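Ethanolamine kinase Pv091845 (Plasmodium vivax, PDB 2QG7) probably phosphorylates ethanolamine, the first step in making phosphatidylethanolamine from this precursor. Local coordinates at residues R65-K68 / A69-L73; E278-S281 / L282-E286; D435-F438 / I439-G442. One frame throughout, in Å; residues are numbered along the deposited sequence.

Interaction 1 (R65-K68 / A69-L73); sequences RSEK and AKELL
Residues 65-68 and 69-73 form the first two turns of one helix, in which the amides of Ala69, Lys70, Glu71 and Leu72 bond to the carbonyls of Arg65, Ser66, Glu67 and Lys68; the bond from Glu71 N to Glu67 O, 3.3 Å long, is weak. Most of the side-chain contact lies on the polar flank. Glu71 takes the chi1 of 51° that sets its CG between its own N and C, and this leads the chain back over the preceding turn, where CG lies 3.3 Å from Glu67 O. A water links the Glu71 carboxylate to Lys68: it donates to Glu71 OE1 at 2.6 Å and accepts a weak bond from Lys68 NZ at 3.1 Å. The direct approach, 4.3 Å between Lys68 NZ and Glu71 OE2, is too long for a salt bridge; Lys68 NZ also makes a weak, long ion pair with Glu63. Glu67 bends at chi2 (81°), and its OE1 stands 4.4 Å from both Lys70 NZ and Glu71 OE1. The lysine probably offsets some of the repulsion between the two carboxylates, whose planes are nearly perpendicular. Elsewhere on the helix, Leu72 touches Ile59, while Ala69 is buried against Tyr93 and Leu96 of helix 84-98. The arrangement is that of an amphipathic surface helix, with charged side chains mostly on the outer flank and Ala69 and Leu73 buried.

Interaction 2 (E278-S281 / L282-E286); sequences EVES and LCKRE
A salt bridge spanning one helical turn, Glu280 to Lys284, dominates this partly buried local contact in the last turns of helix 269-284, which packs on helices 236-251 and 413-430. The two side chains run side by side in the same direction, both extended beyond CG, and Lys284 NZ reaches Glu280 OE2 at 3.0 Å on the anti lone pair, the one turned away from the other carboxylate oxygen. That other oxygen, OE1, accepts a hydrogen bond from the indole NE1 of Trp241, and Lys284 makes a cation-pi contact with Trp237, so both partners are held by tryptophans of helix 236-251. Two partners on separate oxygens should limit rotation of the carboxylate. This is the i to i+4 ion pair of an alpha-helix, spanning the same residues as the backbone bond from Lys284 N to Glu280 O (2.9 Å). On the buried side Val279 CG1 meets Cys283 SG at 3.9 Å; Val279 packs against Ile415, Cys416 and Ile419, and Cys283 against Phe413. Leu282 lies alongside Glu278, its CD1 4.1 Å from Glu278 CG, and both side chains touch Phe257 of the second subunit. The bond from Arg285 N to Ser281 O is weak, at 3.2 Å and 134°. With chi1 at an unusual 92° and a bend at chi3 (75°), the Arg285 guanidinium comes back beside that turn, Ser281 O over one face, toward the rim.

Interaction 3 (D435-F438 / I439-G442); sequences DFDF and INYG
Phe436 directs its ring edge at the face of Tyr441 in an offset edge-to-face pair, with ring centroids 5.5 Å apart and planes at 69°. Phe436 CZ sits over one face of the tyrosine ring, 3.8 Å from Tyr441 CG, while the neighbouring CE1 touches Tyr441 CB at 3.7 Å. Phe436 also meets the next aromatic residue along the chain: its CD1 lies above one face of the Phe438 ring, toward the rim, and Phe438 CG lies in turn at the edge of the Phe436 ring. Tyr441 has its ring anti to its own N (chi1 178°), which sends the ring outward from the helix, its face turned to Phe436. Phe374 adds a further edge-to-face partner to each of Phe436 and Tyr441, so Phe374, Phe436, Phe438 and Tyr441 form one aromatic cluster. The polar end of Tyr441 is held separately, by a hydrogen bond between OH and Arg445 NH2.

The backbone turns sharply into the helix. Asp437 is the centre of an inverse gamma turn, with a weak bond from Phe438 N to Phe436 O, and at the same time occupies the N-cap position of helix 438-448. The first turn then closes through Tyr441 N to Asp437 O at 3.0 Å and Gly442 N to Phe438 O at 2.8 Å; Phe438 O is gripped a second time by Ser425 OG. The Asp437 carboxylate lies across the side chain of Asn440, its plane almost perpendicular to the amide, and Asn440 CB is 3.5 Å from Asp437 OD1. Phe438, Ile439 and Tyr441 pack on Gln428, Met430 and Ser425 of helix 413-430, respectively, while Ile439 and Asn440 also touch Thr447 of the second subunit, so the helix start contacts both helix 413-430 and the dimer partner.

In the fold
From the N terminus the three contacts come in series, each formed within a continuous segment, so none encloses a long loop and none nests or crosses with another. Interaction 1 lies on the peripheral helix 65-75, which packs on helix 84-98. Interaction 2, at the end of helix 269-284, is on the opposite side of the chain's centre, with the two contact centres about 52 Å apart. Interaction 3 begins helix 438-448, its centre about 28 Å from that of interaction 2. Helix 413-430 connects these last two regions, packing against residues of both, and each also touches the second subunit, whereas interaction 1 makes no contact with it.

Interaction 1 (R65-K68 / A69-L73)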
loop_
_atom_site.group_PDB
_atom_site.type_symbol
_atom_site.label_atom_id
_atom_site.label_comp_id
_atom_site.label_asym_id
_atom_site.label_seq_id
_atom_site.Cartn_x
_atom_site.Cartn_y
_atom_site.Cartn_z
ATOM N N ARG D 65 5.556 -0.582 -50.756
ATOM C CA ARG D 65 5.582 -1.043 -49.373
ATOM C C ARG D 65 6.515 -0.213 -48.473
ATOM O O ARG D 65 6.162 0.077 -47.323
ATOM C CB ARG D 65 5.911 -2.528 -49.292
ATOM C CG ARG D 65 5.723 -3.089 -47.882
ATOM C CD ARG D 65 6.135 -4.550 -47.742
ATOM N NE ARG D 65 7.555 -4.786 -48.108
ATOM C CZ ARG D 65 8.271 -5.809 -47.596
ATOM N NH1 ARG D 65 7.706 -6.701 -46.663
ATOM N NH2 ARG D 65 9.559 -5.940 -48.003
ATOM N N SER D 66 7.680 0.177 -49.005
ATOM C CA SER D 66 8.688 0.957 -48.269
ATOM C C SER D 66 8.300 2.413 -48.106
ATOM O O SER D 66 8.534 2.996 -47.060
ATOM C CB SER D 66 10.057 0.882 -48.959
ATOM O OG SER D 66 10.503 -0.461 -49.055
ATOM N N GLU D 67 7.734 3.000 -49.158
ATOM C CA GLU D 67 7.196 4.350 -49.099
ATOM C C GLU D 67 5.997 4.441 -48.154
ATOM O O GLU D 67 5.839 5.443 -47.440
ATOM C CB GLU D 67 6.793 4.792 -50.500
ATOM C CG GLU D 67 6.054 6.116 -50.568
ATOM C CD GLU D 67 6.996 7.295 -50.521
ATOM O OE1 GLU D 67 7.603 7.559 -49.446
ATOM O OE2 GLU D 67 7.125 7.960 -51.576
ATOM N N LYS D 68 5.163 3.392 -48.149
ATOM C CA LYS D 68 3.973 3.326 -47.278
ATOM C C LYS D 68 4.278 3.017 -45.823
ATOM O O LYS D 68 3.585 3.524 -44.933
ATOM C CB LYS D 68 2.929 2.332 -47.808
ATOM C CG LYS D 68 2.121 2.828 -48.998
ATOM C CD LYS D 68 1.218 3.982 -48.627
ATOM C CE LYS D 68 0.695 4.682 -49.877
ATOM N NZ LYS D 68 -0.557 5.488 -49.482
ATOM N N ALA D 69 5.288 2.170 -45.584
ATOM C CA ALA D 69 5.723 1.842 -44.227
ATOM C C ALA D 69 6.362 3.066 -43.595
ATOM O O ALA D 69 6.190 3.322 -42.396
ATOM C CB ALA D 69 6.688 0.705 -44.246
ATOM N N LYS D 70 7.073 3.829 -44.429
ATOM C CA LYS D 70 7.668 5.096 -44.043
ATOM C C LYS D 70 6.627 6.074 -43.497
ATOM O O LYS D 70 6.759 6.508 -42.352
ATOM C CB LYS D 70 8.446 5.708 -45.208
ATOM C CG LYS D 70 9.246 6.970 -44.859
ATOM C CD LYS D 70 9.824 7.614 -46.108
ATOM C CE LYS D 70 11.125 6.897 -46.579
ATOM N NZ LYS D 70 11.730 7.473 -47.844
ATOM N N GLU D 71 5.598 6.406 -44.289
ATOM C CA GLU D 71 4.545 7.352 -43.844
ATOM C C GLU D 71 3.570 6.831 -42.766
ATOM O O GLU D 71 2.956 7.629 -42.037
ATOM C CB GLU D 71 3.794 8.003 -45.026
ATOM C CG GLU D 71 3.252 7.024 -46.067
ATOM C CD GLU D 71 2.722 7.706 -47.325
ATOM O OE1 GLU D 71 3.339 7.483 -48.411
ATOM O OE2 GLU D 71 1.692 8.447 -47.243
ATOM N N LEU D 72 3.440 5.511 -42.654
ATOM C CA LEU D 72 2.632 4.903 -41.572
ATOM C C LEU D 72 3.342 4.958 -40.223
ATOM O O LEU D 72 2.691 5.078 -39.191
ATOM C CB LEU D 72 2.206 3.450 -41.895
ATOM C CG LEU D 72 1.235 3.193 -43.072
ATOM C CD1 LEU D 72 1.092 1.688 -43.387
ATOM C CD2 LEU D 72 -0.122 3.887 -42.857
ATOM N N LEU D 73 4.671 4.876 -40.249
ATOM C CA LEU D 73 5.498 4.998 -39.040
ATOM C C LEU D 73 5.495 6.407 -38.494
ATOM O O LEU D 73 5.605 6.600 -37.285
ATOM C CB LEU D 73 6.941 4.560 -39.296
ATOM C CG LEU D 73 7.202 3.055 -39.360
ATOM C CD1 LEU D 73 8.588 2.789 -39.951
ATOM C CD2 LEU D 73 7.067 2.421 -38.018
HETATM O O HOH W 1 1.350 7.863 -50.075
#

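Interaction 2 (E278-S281 / L282-E286)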
loop_
_atom_site.group_PDB
_atom_site.type_symbol
_atom_site.label_atom_id
_atom_site.label_comp_id
_atom_site.label_asym_id
_atom_site.label_seq_id
_atom_site.Cartn_x
_atom_site.Cartn_y
_atom_site.Cartn_z
ATOM N N GLU D 278 14.836 20.676 3.335
ATOM C CA GLU D 278 15.500 19.979 4.443
ATOM C C GLU D 278 16.345 18.758 4.015
ATOM O O GLU D 278 17.412 18.502 4.596
ATOM C CB GLU D 278 14.460 19.520 5.469
ATOM C CG GLU D 278 15.044 19.067 6.787
ATOM C CD GLU D 278 13.992 18.691 7.834
ATOM O OE1 GLU D 278 12.820 18.421 7.463
ATOM O OE2 GLU D 278 14.340 18.630 9.047
ATOM N N VAL D 279 15.840 17.987 3.043
ATOM C CA VAL D 279 16.526 16.790 2.575
ATOM C C VAL D 279 17.744 17.182 1.736
ATOM O O VAL D 279 18.843 16.668 1.992
ATOM C CB VAL D 279 15.565 15.782 1.843
ATOM C CG1 VAL D 279 16.328 14.653 1.245
ATOM C CG2 VAL D 279 14.609 15.181 2.848
ATOM N N GLU D 280 17.534 18.125 0.803
ATOM C CA GLU D 280 18.598 18.725 -0.014
ATOM C C GLU D 280 19.778 19.190 0.799
ATOM O O GLU D 280 20.921 18.864 0.468
ATOM C CB GLU D 280 18.078 19.906 -0.822
ATOM C CG GLU D 280 18.993 20.334 -1.929
ATOM C CD GLU D 280 18.312 21.276 -2.899
ATOM O OE1 GLU D 280 17.074 21.432 -2.793
ATOM O OE2 GLU D 280 19.001 21.887 -3.761
ATOM N N SER D 281 19.490 19.952 1.857
ATOM C CA SER D 281 20.494 20.381 2.817
ATOM C C SER D 281 21.181 19.232 3.562
ATOM O O SER D 281 22.411 19.221 3.743
ATOM C CB SER D 281 19.862 21.357 3.802
ATOM O OG SER D 281 20.826 21.823 4.731
ATOM N N LEU D 282 20.418 18.240 3.992
ATOM C CA LEU D 282 21.050 17.168 4.755
ATOM C C LEU D 282 21.916 16.247 3.880
ATOM O O LEU D 282 22.846 15.611 4.365
ATOM C CB LEU D 282 20.007 16.363 5.512
ATOM C CG LEU D 282 19.486 16.946 6.807
ATOM C CD1 LEU D 282 18.134 16.353 7.093
ATOM C CD2 LEU D 282 20.417 16.599 7.930
ATOM N N CYS D 283 21.563 16.169 2.599
ATOM C CA CYS D 283 22.224 15.310 1.640
ATOM C C CYS D 283 23.496 15.995 1.131
ATOM O O CYS D 283 24.549 15.344 0.956
ATOM C CB CYS D 283 21.258 14.941 0.489
ATOM S SG CYS D 283 20.042 13.620 0.913
ATOM N N LYS D 284 23.387 17.303 0.893
ATOM C CA LYS D 284 24.507 18.114 0.449
ATOM C C LYS D 284 25.612 18.261 1.514
ATOM O O LYS D 284 26.769 18.487 1.187
ATOM C CB LYS D 284 24.018 19.467 -0.054
ATOM C CG LYS D 284 23.374 19.398 -1.426
ATOM C CD LYS D 284 23.025 20.794 -1.907
ATOM C CE LYS D 284 22.522 20.797 -3.332
ATOM N NZ LYS D 284 21.964 22.134 -3.694
ATOM N N ARG D 285 25.272 18.103 2.777
ATOM C CA ARG D 285 26.245 18.232 3.849
ATOM C C ARG D 285 27.104 16.980 4.001
ATOM O O ARG D 285 28.061 16.956 4.835
ATOM C CB ARG D 285 25.558 18.574 5.187
ATOM C CG ARG D 285 25.181 17.349 6.042
ATOM C CD ARG D 285 24.819 17.767 7.469
ATOM N NE ARG D 285 23.488 18.380 7.541
ATOM C CZ ARG D 285 23.253 19.687 7.711
ATOM N NH1 ARG D 285 21.991 20.130 7.758
ATOM N NH2 ARG D 285 24.270 20.546 7.837
ATOM N N GLU D 286 26.754 15.938 3.227
ATOM C CA GLU D 286 27.541 14.699 3.219
ATOM C C GLU D 286 28.659 14.763 2.174
ATOM O O GLU D 286 29.525 13.928 2.192
ATOM C CB GLU D 286 26.654 13.467 2.988
ATOM C CG GLU D 286 25.575 13.230 3.997
ATOM C CD GLU D 286 26.076 12.779 5.361
ATOM O OE1 GLU D 286 25.285 12.910 6.322
ATOM O OE2 GLU D 286 27.236 12.287 5.499
#

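Interaction 3 (D435-F438 / I439-G442)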
loop_
_atom_site.group_PDB
_atom_site.type_symbol
_atom_site.label_atom_id
_atom_site.label_comp_id
_atom_site.label_asym_id
_atom_site.label_seq_id
_atom_site.Cartn_x
_atom_site.Cartn_y
_atom_site.Cartn_z
ATOM N N ASP D 435 -1.020 0.753 -17.103
ATOM C CA ASP D 435 -1.380 -0.441 -16.286
ATOM C C ASP D 435 -0.561 -0.582 -14.964
ATOM O O ASP D 435 -0.099 -1.680 -14.600
ATOM C CB ASP D 435 -1.322 -1.756 -17.124
ATOM C CG ASP D 435 -2.185 -2.908 -16.498
ATOM O OD1 ASP D 435 -2.319 -4.004 -17.150
ATOM O OD2 ASP D 435 -2.742 -2.699 -15.359
ATOM N N PHE D 436 -0.397 0.531 -14.252
ATOM C CA PHE D 436 0.352 0.551 -13.006
ATOM C C PHE D 436 -0.375 1.507 -12.035
ATOM O O PHE D 436 -0.872 2.570 -12.436
ATOM C CB PHE D 436 1.833 0.953 -13.252
ATOM C CG PHE D 436 2.696 0.921 -12.007
ATOM C CD1 PHE D 436 2.969 2.097 -11.306
ATOM C CD2 PHE D 436 3.214 -0.291 -11.526
ATOM C CE1 PHE D 436 3.714 2.081 -10.155
ATOM C CE2 PHE D 436 3.988 -0.319 -10.367
ATOM C CZ PHE D 436 4.236 0.887 -9.679
ATOM N N ASP D 437 -0.452 1.109 -10.767
ATOM C CA ASP D 437 -1.081 1.943 -9.758
ATOM C C ASP D 437 -0.125 3.054 -9.277
ATOM O O ASP D 437 0.346 3.039 -8.147
ATOM C CB ASP D 437 -1.574 1.058 -8.618
ATOM C CG ASP D 437 -2.624 1.736 -7.748
ATOM O OD1 ASP D 437 -3.152 0.995 -6.849
ATOM O OD2 ASP D 437 -2.891 2.971 -7.927
ATOM N N PHE D 438 0.103 4.026 -10.165
ATOM C CA PHE D 438 0.919 5.194 -9.907
ATOM C C PHE D 438 0.585 6.020 -8.661
ATOM O O PHE D 438 1.500 6.441 -7.951
ATOM C CB PHE D 438 0.916 6.101 -11.127
ATOM C CG PHE D 438 1.673 5.545 -12.305
ATOM C CD1 PHE D 438 1.007 5.170 -13.473
ATOM C CD2 PHE D 438 3.066 5.407 -12.266
ATOM C CE1 PHE D 438 1.715 4.651 -14.596
ATOM C CE2 PHE D 438 3.783 4.887 -13.367
ATOM C CZ PHE D 438 3.097 4.506 -14.541
ATOM N N ILE D 439 -0.697 6.288 -8.408
ATOM C CA ILE D 439 -1.116 7.140 -7.275
ATOM C C ILE D 439 -0.780 6.516 -5.919
ATOM O O ILE D 439 -0.234 7.181 -5.049
ATOM C CB ILE D 439 -2.641 7.422 -7.310
ATOM C CG1 ILE D 439 -3.056 8.037 -8.662
ATOM C CG2 ILE D 439 -3.088 8.233 -6.069
ATOM C CD1 ILE D 439 -2.380 9.353 -9.026
ATOM N N ASN D 440 -1.152 5.251 -5.748
ATOM C CA ASN D 440 -0.924 4.532 -4.549
ATOM C C ASN D 440 0.571 4.274 -4.331
ATOM O O ASN D 440 1.058 4.327 -3.182
ATOM C CB ASN D 440 -1.676 3.187 -4.597
ATOM C CG ASN D 440 -3.117 3.294 -4.072
ATOM O OD1 ASN D 440 -4.082 2.947 -4.764
ATOM N ND2 ASN D 440 -3.255 3.782 -2.845
ATOM N N TYR D 441 1.278 3.959 -5.424
ATOM C CA TYR D 441 2.702 3.734 -5.335
ATOM C C TYR D 441 3.391 5.031 -4.976
ATOM O O TYR D 441 4.290 5.000 -4.157
ATOM C CB TYR D 441 3.298 3.150 -6.632
ATOM C CG TYR D 441 4.794 2.967 -6.565
ATOM C CD1 TYR D 441 5.351 1.897 -5.866
ATOM C CD2 TYR D 441 5.663 3.874 -7.193
ATOM C CE1 TYR D 441 6.713 1.727 -5.801
ATOM C CE2 TYR D 441 7.037 3.706 -7.119
ATOM C CZ TYR D 441 7.555 2.623 -6.438
ATOM O OH TYR D 441 8.938 2.442 -6.358
ATOM N N GLY D 442 2.957 6.135 -5.578
ATOM C CA GLY D 442 3.468 7.492 -5.289
ATOM C C GLY D 442 3.297 7.924 -3.848
ATOM O O GLY D 442 4.208 8.502 -3.232
#